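Local coordinates for NADP-dependent 2-hydroxyacid dehydrogenase (Rhizobium etli, PDB 4XCV), which probably catalyses the NADPH-dependent interconversion of 2-oxoacids and D-2-hydroxyacids, at residues A[141-155]-A[187-201]. Sequence-based numbering, arbitrary orientation.
Sequences VTVGVMGLGILGQDA and LDRFLAKTDILVGLL. With NDP (NADPH dihydro-nicotinamide-adenine-dinucleotide phosphate), chain B.
Gly144 faces the Phe190 ring with bare backbone: CZ lies 3.5 Å from Gly144 C, and the amide N of Val145 sits at the ring edge, in its plane. Any side chain on Gly144 would collide with that ring and with Thr194 OG1, so glycine suits the place. Thr194 OG1 lies above the ring centre and donates to Phe190 O (2.9 Å), arriving out of the carbonyl plane, while its CG2 packs on Gly144 N; an alanine here would probably leave Phe190 O with only Lys193 N of these two donors, that ring face without the hydroxyl over its centre, and a gap beside Gly144 N. In unbranched Met146, chi1 (-59°) sets CG against Phe190 CE2, SD makes an oblique Met-aromatic contact with the ring and packs on Leu197 CD1, and the chi3 bend (85°) turns CE to Leu187 CD1. The parallel strands 142-146 and 196-199 are central neighbours in a Rossmann-type sheet, and Gly147, Gly149 and Gly152 match its GxGxxG turn. Asp195 starts the pairing: its OD2 takes Thr142 N on the anti lone pair, nearly straight (178°), and also pairs with Arg220. At the cofactor end, Leu148, Ile150 and Leu151 give backbone N-H groups to NADPH.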
ATOM      1  N   VAL A 141      -6.389 -12.075   6.412  1.00 12.54           N
ATOM      2  CA  VAL A 141      -6.574 -12.297   4.993  1.00 12.32           C
ATOM      3  C   VAL A 141      -5.342 -13.005   4.439  1.00 11.56           C
ATOM      4  O   VAL A 141      -4.189 -12.621   4.742  1.00 11.80           O
ATOM      5  CB  VAL A 141      -6.793 -10.950   4.281  1.00 12.05           C
ATOM      6  CG1 VAL A 141      -6.792 -11.132   2.768  1.00 12.19           C
ATOM      7  CG2 VAL A 141      -8.074 -10.323   4.782  1.00 13.03           C
ATOM      8  N   THR A 142      -5.562 -14.046   3.661  1.00 11.13           N
ATOM      9  CA  THR A 142      -4.440 -14.752   3.025  1.00 11.04           C
ATOM     10  C   THR A 142      -4.292 -14.332   1.580  1.00 10.57           C
ATOM     11  O   THR A 142      -5.206 -14.459   0.748  1.00 11.00           O
ATOM     12  CB  THR A 142      -4.639 -16.251   3.065  1.00 11.66           C
ATOM     13  OG1 THR A 142      -4.667 -16.673   4.444  1.00 13.00           O
ATOM     14  CG2 THR A 142      -3.533 -17.036   2.342  1.00 11.82           C
ATOM     15  N   VAL A 143      -3.116 -13.795   1.294  1.00  9.90           N
ATOM     16  CA  VAL A 143      -2.694 -13.531  -0.087  1.00  9.62           C
ATOM     17  C   VAL A 143      -1.909 -14.734  -0.601  1.00  9.65           C
ATOM     18  O   VAL A 143      -0.927 -15.173   0.026  1.00 10.21           O
ATOM     19  CB  VAL A 143      -1.831 -12.256  -0.193  1.00  9.62           C
ATOM     20  CG1 VAL A 143      -1.532 -11.992  -1.654  1.00  9.70           C
ATOM     21  CG2 VAL A 143      -2.533 -11.061   0.435  1.00 10.06           C
ATOM     22  N   GLY A 144      -2.398 -15.315  -1.707  1.00  9.47           N
ATOM     23  CA  GLY A 144      -1.742 -16.422  -2.380  1.00  9.55           C
ATOM     24  C   GLY A 144      -1.013 -15.925  -3.601  1.00  9.46           C
ATOM     25  O   GLY A 144      -1.654 -15.486  -4.564  1.00 10.14           O
ATOM     26  N   VAL A 145       0.326 -15.967  -3.556  1.00  9.31           N
ATOM     27  CA  VAL A 145       1.148 -15.481  -4.660  1.00  9.54           C
ATOM     28  C   VAL A 145       1.489 -16.647  -5.586  1.00 10.07           C
ATOM     29  O   VAL A 145       2.097 -17.629  -5.165  1.00 10.19           O
ATOM     30  CB  VAL A 145       2.401 -14.775  -4.135  1.00  9.57           C
ATOM     31  CG1 VAL A 145       3.216 -14.243  -5.287  1.00  9.77           C
ATOM     32  CG2 VAL A 145       1.992 -13.636  -3.197  1.00  9.77           C
ATOM     33  N   MET A 146       1.128 -16.509  -6.849  1.00 10.35           N
ATOM     34  CA  MET A 146       1.384 -17.515  -7.883  1.00 10.92           C
ATOM     35  C   MET A 146       2.548 -17.018  -8.703  1.00 10.54           C
ATOM     36  O   MET A 146       2.463 -16.034  -9.452  1.00 10.82           O
ATOM     37  CB  MET A 146       0.159 -17.780  -8.752  1.00 12.57           C
ATOM     38  CG  MET A 146      -1.002 -18.268  -7.904  1.00 13.44           C
ATOM     39  SD  MET A 146      -2.505 -18.719  -8.828  1.00 17.31           S
ATOM     40  CE  MET A 146      -2.175 -20.360  -9.279  1.00 18.92           C
ATOM     41  N   GLY A 147       3.667 -17.733  -8.536  1.00 10.68           N
ATOM     42  CA  GLY A 147       4.939 -17.295  -9.118  1.00 10.64           C
ATOM     43  C   GLY A 147       5.790 -16.766  -7.982  1.00 10.44           C
ATOM     44  O   GLY A 147       5.427 -15.781  -7.321  1.00 10.67           O
ATOM     45  N   LEU A 148       6.904 -17.438  -7.729  1.00 10.38           N
ATOM     46  CA  LEU A 148       7.800 -17.112  -6.640  1.00 10.24           C
ATOM     47  C   LEU A 148       9.181 -16.903  -7.212  1.00 11.01           C
ATOM     48  O   LEU A 148      10.184 -17.442  -6.691  1.00 12.47           O
ATOM     49  CB  LEU A 148       7.777 -18.215  -5.586  1.00 10.60           C
ATOM     50  CG  LEU A 148       6.451 -18.376  -4.879  1.00 10.54           C
ATOM     51  CD1 LEU A 148       6.556 -19.524  -3.914  1.00 10.94           C
ATOM     52  CD2 LEU A 148       5.966 -17.088  -4.182  1.00 10.71           C
ATOM     53  N   GLY A 149       9.267 -16.126  -8.283  1.00 10.56           N
ATOM     54  CA  GLY A 149      10.550 -15.800  -8.918  1.00 10.96           C
ATOM     55  C   GLY A 149      11.036 -14.461  -8.400  1.00 10.75           C
ATOM     56  O   GLY A 149      10.820 -14.109  -7.221  1.00 10.30           O
ATOM     57  N   ILE A 150      11.701 -13.704  -9.245  1.00 11.02           N
ATOM     58  CA  ILE A 150      12.237 -12.419  -8.836  1.00 11.86           C
ATOM     59  C   ILE A 150      11.112 -11.526  -8.296  1.00 10.91           C
ATOM     60  O   ILE A 150      11.217 -10.951  -7.207  1.00 11.07           O
ATOM     61  CB  ILE A 150      12.925 -11.748 -10.014  1.00 13.33           C
ATOM     62  CG1 ILE A 150      14.136 -12.574 -10.499  1.00 15.65           C
ATOM     63  CG2 ILE A 150      13.277 -10.325  -9.676  1.00 13.78           C
ATOM     64  CD1 ILE A 150      15.315 -12.617  -9.591  1.00 17.56           C
ATOM     65  N   LEU A 151       9.984 -11.465  -9.016  1.00 10.06           N
ATOM     66  CA  LEU A 151       8.907 -10.586  -8.610  1.00  9.78           C
ATOM     67  C   LEU A 151       8.123 -11.175  -7.443  1.00  9.42           C
ATOM     68  O   LEU A 151       7.888 -10.490  -6.458  1.00  9.35           O
ATOM     69  CB  LEU A 151       7.993 -10.272  -9.797  1.00 10.20           C
ATOM     70  CG  LEU A 151       8.658  -9.573 -10.936  1.00 10.83           C
ATOM     71  CD1 LEU A 151       7.648  -9.310 -12.057  1.00 11.02           C
ATOM     72  CD2 LEU A 151       9.382  -8.289 -10.530  1.00 11.16           C
ATOM     73  N   GLY A 152       7.760 -12.446  -7.498  1.00  9.47           N
ATOM     74  CA  GLY A 152       6.935 -12.988  -6.446  1.00  9.38           C
ATOM     75  C   GLY A 152       7.624 -13.024  -5.118  1.00  9.87           C
ATOM     76  O   GLY A 152       6.973 -12.803  -4.098  1.00 10.27           O
ATOM     77  N   GLN A 153       8.910 -13.313  -5.072  0.50 10.11           N
ATOM     78  CA  GLN A 153       9.552 -13.354  -3.764  0.50 10.65           C
ATOM     79  C   GLN A 153       9.674 -11.994  -3.115  0.50 10.48           C
ATOM     80  O   GLN A 153       9.642 -11.891  -1.890  0.50 10.27           O
ATOM     81  CB  GLN A 153      10.887 -14.063  -3.838  0.50 11.55           C
ATOM     82  CG  GLN A 153      10.740 -15.543  -4.120  0.50 12.26           C
ATOM     83  CD  GLN A 153      12.087 -16.230  -4.210  0.50 13.95           C
ATOM     84  OE1 GLN A 153      12.400 -16.935  -5.193  0.50 17.06           O
ATOM     85  NE2 GLN A 153      12.869 -16.062  -3.185  0.50 14.33           N
ATOM     86  N   ASP A 154       9.820 -10.927  -3.906  1.00 10.33           N
ATOM     87  CA  ASP A 154       9.808  -9.605  -3.330  1.00 10.47           C
ATOM     88  C   ASP A 154       8.439  -9.194  -2.825  1.00 10.16           C
ATOM     89  O   ASP A 154       8.312  -8.603  -1.751  1.00 11.07           O
ATOM     90  CB  ASP A 154      10.355  -8.590  -4.334  1.00 10.99           C
ATOM     91  CG  ASP A 154      10.781  -7.305  -3.665  1.00 11.84           C
ATOM     92  OD1 ASP A 154      11.796  -7.356  -2.911  1.00 15.02           O
ATOM     93  OD2 ASP A 154      10.203  -6.230  -3.833  1.00 12.23           O
ATOM     94  N   ALA A 155       7.399  -9.512  -3.591  1.00  9.96           N
ATOM     95  CA  ALA A 155       6.030  -9.221  -3.172  1.00  9.99           C
ATOM     96  C   ALA A 155       5.694  -9.931  -1.903  1.00  9.86           C
ATOM     97  O   ALA A 155       5.077  -9.353  -0.990  1.00 10.11           O
ATOM     98  CB  ALA A 155       5.064  -9.560  -4.305  1.00 10.33           C
ATOM     99  N   LEU A 187      -2.132 -27.104  -6.595  1.00 14.77           N
ATOM    100  CA  LEU A 187      -2.895 -25.917  -6.947  1.00 15.43           C
ATOM    101  C   LEU A 187      -4.252 -25.836  -6.261  1.00 16.22           C
ATOM    102  O   LEU A 187      -4.618 -24.809  -5.694  1.00 16.09           O
ATOM    103  CB  LEU A 187      -3.035 -25.910  -8.480  1.00 16.39           C
ATOM    104  CG  LEU A 187      -3.919 -24.776  -9.026  1.00 17.34           C
ATOM    105  CD1 LEU A 187      -3.353 -23.432  -8.731  1.00 16.92           C
ATOM    106  CD2 LEU A 187      -4.097 -24.985 -10.529  1.00 18.35           C
ATOM    107  N   ASP A 188      -5.039 -26.904  -6.282  1.00 16.84           N
ATOM    108  CA  ASP A 188      -6.388 -26.814  -5.720  1.00 17.67           C
ATOM    109  C   ASP A 188      -6.385 -26.516  -4.214  1.00 17.61           C
ATOM    110  O   ASP A 188      -7.187 -25.713  -3.693  1.00 17.15           O
ATOM    111  CB  ASP A 188      -7.235 -28.069  -6.008  1.00 20.11           C
ATOM    112  CG  ASP A 188      -7.560 -28.244  -7.483  1.00 21.91           C
ATOM    113  OD1 ASP A 188      -7.228 -27.370  -8.289  1.00 24.01           O
ATOM    114  OD2 ASP A 188      -8.154 -29.312  -7.814  1.00 26.12           O
ATOM    115  N   ARG A 189      -5.469 -27.145  -3.484  1.00 16.88           N
ATOM    116  CA  ARG A 189      -5.341 -26.875  -2.078  1.00 17.20           C
ATOM    117  C   ARG A 189      -4.944 -25.424  -1.817  1.00 16.00           C
ATOM    118  O   ARG A 189      -5.435 -24.786  -0.884  1.00 15.88           O
ATOM    119  CB  ARG A 189      -4.280 -27.818  -1.507  1.00 18.60           C
ATOM    120  CG  ARG A 189      -4.054 -27.636  -0.067  1.00 20.00           C
ATOM    121  CD  ARG A 189      -3.024 -28.637   0.379  1.00 21.54           C
ATOM    122  NE  ARG A 189      -2.720 -28.355   1.744  1.00 23.19           N
ATOM    123  CZ  ARG A 189      -1.791 -28.970   2.420  1.00 23.31           C
ATOM    124  NH1 ARG A 189      -1.072 -29.918   1.839  1.00 23.18           N
ATOM    125  NH2 ARG A 189      -1.578 -28.604   3.677  1.00 24.52           N
ATOM    126  N   PHE A 190      -3.996 -24.943  -2.597  1.00 14.46           N
ATOM    127  CA  PHE A 190      -3.511 -23.573  -2.468  1.00 13.65           C
ATOM    128  C   PHE A 190      -4.648 -22.613  -2.758  1.00 13.17           C
ATOM    129  O   PHE A 190      -4.852 -21.675  -1.997  1.00 12.41           O
ATOM    130  CB  PHE A 190      -2.343 -23.375  -3.436  1.00 13.35           C
ATOM    131  CG  PHE A 190      -1.994 -21.944  -3.741  1.00 12.96           C
ATOM    132  CD1 PHE A 190      -1.081 -21.220  -2.966  1.00 13.14           C
ATOM    133  CD2 PHE A 190      -2.567 -21.291  -4.843  1.00 13.22           C
ATOM    134  CE1 PHE A 190      -0.774 -19.906  -3.321  1.00 12.57           C
ATOM    135  CE2 PHE A 190      -2.241 -19.995  -5.170  1.00 13.48           C
ATOM    136  CZ  PHE A 190      -1.355 -19.311  -4.402  1.00 13.23           C
ATOM    137  N   LEU A 191      -5.415 -22.848  -3.825  1.00 13.22           N
ATOM    138  CA  LEU A 191      -6.521 -21.923  -4.135  1.00 13.55           C
ATOM    139  C   LEU A 191      -7.576 -21.856  -3.032  1.00 13.95           C
ATOM    140  O   LEU A 191      -8.077 -20.787  -2.671  1.00 13.47           O
ATOM    141  CB  LEU A 191      -7.215 -22.323  -5.442  1.00 14.32           C
ATOM    142  CG  LEU A 191      -6.380 -22.141  -6.714  1.00 14.42           C
ATOM    143  CD1 LEU A 191      -7.088 -22.802  -7.894  1.00 15.54           C
ATOM    144  CD2 LEU A 191      -6.127 -20.698  -7.000  1.00 14.19           C
ATOM    145  N   ALA A 192      -7.855 -23.009  -2.439  1.00 14.48           N
ATOM    146  CA  ALA A 192      -8.856 -23.077  -1.378  1.00 15.57           C
ATOM    147  C   ALA A 192      -8.505 -22.308  -0.120  1.00 15.58           C
ATOM    148  O   ALA A 192      -9.410 -21.972   0.664  1.00 17.08           O
ATOM    149  CB  ALA A 192      -9.109 -24.535  -1.027  1.00 16.15           C
ATOM    150  N   LYS A 193      -7.222 -22.022   0.064  1.00 15.80           N
ATOM    151  CA  LYS A 193      -6.716 -21.222   1.177  1.00 16.41           C
ATOM    152  C   LYS A 193      -6.560 -19.745   0.865  1.00 15.22           C
ATOM    153  O   LYS A 193      -6.205 -18.988   1.753  1.00 15.39           O
ATOM    154  CB  LYS A 193      -5.303 -21.742   1.585  1.00 18.25           C
ATOM    155  CG  LYS A 193      -5.248 -23.131   2.160  1.00 20.87           C
ATOM    156  CD  LYS A 193      -3.825 -23.683   2.300  0.50 21.26           C
ATOM    157  CE  LYS A 193      -2.927 -22.859   3.218  0.50 21.45           C
ATOM    158  NZ  LYS A 193      -3.164 -23.129   4.663  0.50 23.10           N
ATOM    159  N   THR A 194      -6.764 -19.363  -0.383  1.00 13.57           N
ATOM    160  CA  THR A 194      -6.430 -18.019  -0.870  1.00 12.68           C
ATOM    161  C   THR A 194      -7.658 -17.090  -0.909  1.00 12.38           C
ATOM    162  O   THR A 194      -8.655 -17.421  -1.532  1.00 13.22           O
ATOM    163  CB  THR A 194      -5.792 -18.105  -2.259  1.00 12.37           C
ATOM    164  OG1 THR A 194      -4.574 -18.833  -2.159  1.00 12.92           O
ATOM    165  CG2 THR A 194      -5.491 -16.755  -2.810  1.00 11.96           C
ATOM    166  N   ASP A 195      -7.519 -15.945  -0.252  1.00 11.91           N
ATOM    167  CA  ASP A 195      -8.511 -14.849  -0.310  1.00 12.19           C
ATOM    168  C   ASP A 195      -8.201 -13.846  -1.441  1.00 11.54           C
ATOM    169  O   ASP A 195      -9.111 -13.351  -2.084  1.00 12.21           O
ATOM    170  CB  ASP A 195      -8.550 -14.112   1.013  1.00 12.60           C
ATOM    171  CG  ASP A 195      -8.949 -14.996   2.162  1.00 13.65           C
ATOM    172  OD1 ASP A 195     -10.019 -15.669   2.085  1.00 15.08           O
ATOM    173  OD2 ASP A 195      -8.207 -14.998   3.183  1.00 13.84           O
ATOM    174  N   ILE A 196      -6.932 -13.485  -1.582  1.00 10.51           N
ATOM    175  CA  ILE A 196      -6.490 -12.602  -2.673  1.00 10.27           C
ATOM    176  C   ILE A 196      -5.417 -13.337  -3.460  1.00  9.99           C
ATOM    177  O   ILE A 196      -4.366 -13.657  -2.928  1.00 10.40           O
ATOM    178  CB  ILE A 196      -5.926 -11.251  -2.124  1.00 10.51           C
ATOM    179  CG1 ILE A 196      -6.910 -10.525  -1.195  1.00 11.32           C
ATOM    180  CG2 ILE A 196      -5.449 -10.406  -3.298  1.00 10.34           C
ATOM    181  CD1 ILE A 196      -6.318  -9.239  -0.641  1.00 11.96           C
ATOM    182  N   LEU A 197      -5.730 -13.644  -4.720  1.00 10.12           N
ATOM    183  CA  LEU A 197      -4.788 -14.319  -5.597  1.00 10.31           C
ATOM    184  C   LEU A 197      -3.952 -13.245  -6.286  1.00  9.95           C
ATOM    185  O   LEU A 197      -4.537 -12.367  -6.914  1.00 10.16           O
ATOM    186  CB  LEU A 197      -5.542 -15.154  -6.627  0.50 10.64           C
ATOM    187  CG  LEU A 197      -4.723 -16.032  -7.596  0.50 10.69           C
ATOM    188  CD1 LEU A 197      -5.700 -16.985  -8.312  0.50 11.16           C
ATOM    189  CD2 LEU A 197      -3.850 -15.253  -8.594  0.50 10.45           C
ATOM    190  N   VAL A 198      -2.622 -13.323  -6.183  1.00  9.52           N
ATOM    191  CA  VAL A 198      -1.703 -12.437  -6.906  1.00  9.39           C
ATOM    192  C   VAL A 198      -0.949 -13.229  -7.970  1.00  9.46           C
ATOM    193  O   VAL A 198      -0.165 -14.100  -7.642  1.00 10.30           O
ATOM    194  CB  VAL A 198      -0.739 -11.728  -5.930  1.00  9.73           C
ATOM    195  CG1 VAL A 198       0.395 -10.980  -6.655  1.00 10.41           C
ATOM    196  CG2 VAL A 198      -1.516 -10.800  -5.018  1.00  9.91           C
ATOM    197  N   GLY A 199      -1.197 -12.872  -9.220  1.00  9.16           N
ATOM    198  CA  GLY A 199      -0.563 -13.562 -10.367  1.00  9.10           C
ATOM    199  C   GLY A 199       0.695 -12.879 -10.836  1.00  8.84           C
ATOM    200  O   GLY A 199       0.635 -11.745 -11.336  1.00  8.96           O
ATOM    201  N   LEU A 200       1.813 -13.594 -10.718  1.00  9.07           N
ATOM    202  CA  LEU A 200       3.125 -13.133 -11.167  1.00  9.26           C
ATOM    203  C   LEU A 200       3.823 -14.271 -11.908  1.00  9.06           C
ATOM    204  O   LEU A 200       4.993 -14.603 -11.661  1.00  9.23           O
ATOM    205  CB  LEU A 200       3.978 -12.622 -10.002  1.00  9.81           C
ATOM    206  CG  LEU A 200       3.495 -11.309  -9.383  1.00 10.14           C
ATOM    207  CD1 LEU A 200       4.185 -11.031  -8.085  1.00 10.05           C
ATOM    208  CD2 LEU A 200       3.661 -10.134 -10.342  1.00 10.88           C
ATOM    209  N   LEU A 201       3.073 -14.859 -12.846  1.00  9.02           N
ATOM    210  CA  LEU A 201       3.576 -15.984 -13.664  1.00  9.47           C
ATOM    211  C   LEU A 201       4.039 -15.499 -15.049  1.00  9.70           C
ATOM    212  O   LEU A 201       3.440 -14.570 -15.600  1.00  9.97           O
ATOM    213  CB  LEU A 201       2.467 -17.030 -13.884  1.00  9.90           C
ATOM    214  CG  LEU A 201       1.976 -17.776 -12.631  1.00 10.06           C
ATOM    215  CD1 LEU A 201       0.747 -18.628 -13.022  1.00 10.73           C
ATOM    216  CD2 LEU A 201       3.060 -18.611 -12.028  1.00 10.70           C
TER
HETATM  217  PA  NDP B 401      10.740 -15.669 -12.834  1.00 10.13           P
HETATM  218  O1A NDP B 401      11.813 -15.188 -11.909  1.00 10.59           O
HETATM  219  O2A NDP B 401      11.092 -16.480 -14.065  1.00 11.81           O
HETATM  220  O5B NDP B 401       9.699 -16.491 -11.940  1.00  9.86           O
HETATM  221  C5B NDP B 401       8.636 -17.201 -12.584  1.00 10.21           C
HETATM  222  C4B NDP B 401       7.877 -17.937 -11.505  1.00  9.66           C
HETATM  223  O4B NDP B 401       6.738 -18.542 -12.111  1.00  9.81           O
HETATM  224  C3B NDP B 401       8.704 -19.029 -10.867  1.00  9.27           C
HETATM  225  O3B NDP B 401       8.405 -19.122  -9.460  1.00  9.61           O
HETATM  226  C2B NDP B 401       8.200 -20.239 -11.608  1.00  9.45           C
HETATM  227  O2B NDP B 401       8.308 -21.496 -10.885  1.00 10.19           O
HETATM  228  C1B NDP B 401       6.720 -19.895 -11.769  1.00  9.23           C
HETATM  229  N9A NDP B 401       6.055 -20.674 -12.815  1.00  9.95           N
HETATM  230  C8A NDP B 401       6.391 -20.667 -14.120  1.00 10.27           C
HETATM  231  N7A NDP B 401       5.626 -21.591 -14.780  1.00 10.85           N
HETATM  232  C5A NDP B 401       4.844 -22.192 -13.832  1.00 10.80           C
HETATM  233  C6A NDP B 401       3.926 -23.241 -13.866  1.00 11.96           C
HETATM  234  N6A NDP B 401       3.586 -23.831 -15.012  1.00 14.36           N
HETATM  235  N1A NDP B 401       3.350 -23.608 -12.715  1.00 12.10           N
HETATM  236  C2A NDP B 401       3.664 -22.993 -11.554  1.00 11.26           C
HETATM  237  N3A NDP B 401       4.546 -21.986 -11.439  1.00 10.68           N
HETATM  238  C4A NDP B 401       5.108 -21.616 -12.610  1.00 10.42           C
HETATM  239  O3  NDP B 401       9.858 -14.428 -13.352  1.00 10.10           O
HETATM  240  PN  NDP B 401       9.647 -12.979 -12.688  1.00 10.01           P
HETATM  241  O1N NDP B 401       9.202 -13.201 -11.281  1.00  9.85           O
HETATM  242  O2N NDP B 401      10.821 -12.141 -12.870  1.00 11.10           O
HETATM  243  O5D NDP B 401       8.502 -12.399 -13.606  1.00 10.24           O
HETATM  244  C5D NDP B 401       7.258 -13.098 -13.756  1.00 10.87           C
HETATM  245  C4D NDP B 401       6.566 -12.517 -14.996  1.00 11.16           C
HETATM  246  O4D NDP B 401       6.110 -11.198 -14.728  1.00 10.95           O
HETATM  247  C3D NDP B 401       7.439 -12.347 -16.208  1.00 12.09           C
HETATM  248  O3D NDP B 401       7.553 -13.574 -16.951  1.00 14.52           O
HETATM  249  C2D NDP B 401       6.752 -11.248 -17.002  1.00 12.13           C
HETATM  250  O2D NDP B 401       5.878 -11.843 -17.991  1.00 16.05           O
HETATM  251  C1D NDP B 401       5.884 -10.556 -15.991  1.00 10.88           C
HETATM  252  N1N NDP B 401       6.157  -9.131 -15.781  1.00 10.24           N
HETATM  253  C2N NDP B 401       5.145  -8.211 -15.861  1.00 11.17           C
HETATM  254  C3N NDP B 401       5.386  -6.882 -15.772  1.00 12.05           C
HETATM  255  C7N NDP B 401       4.338  -5.895 -15.810  1.00 14.49           C
HETATM  256  O7N NDP B 401       4.681  -4.722 -16.089  1.00 21.82           O
HETATM  257  N7N NDP B 401       3.073  -6.160 -15.541  1.00 12.74           N
HETATM  258  C4N NDP B 401       6.758  -6.397 -15.506  1.00 11.78           C
HETATM  259  C5N NDP B 401       7.737  -7.465 -15.405  1.00 11.23           C
HETATM  260  C6N NDP B 401       7.480  -8.745 -15.560  1.00 11.02           C
HETATM  261  P2B NDP B 401       9.766 -22.021 -10.407  1.00 10.69           P
HETATM  262  O1X NDP B 401       9.533 -23.424  -9.949  1.00 12.16           O
HETATM  263  O2X NDP B 401      10.661 -21.920 -11.630  1.00 12.34           O
HETATM  264  O3X NDP B 401      10.237 -21.090  -9.366  1.00 12.18           O
HETATM  265  O   HOH W   1      -5.224 -19.466   4.318  1.00 27.12           O
HETATM  266  O   HOH W   2       7.379 -14.445  -9.794  1.00 10.55           O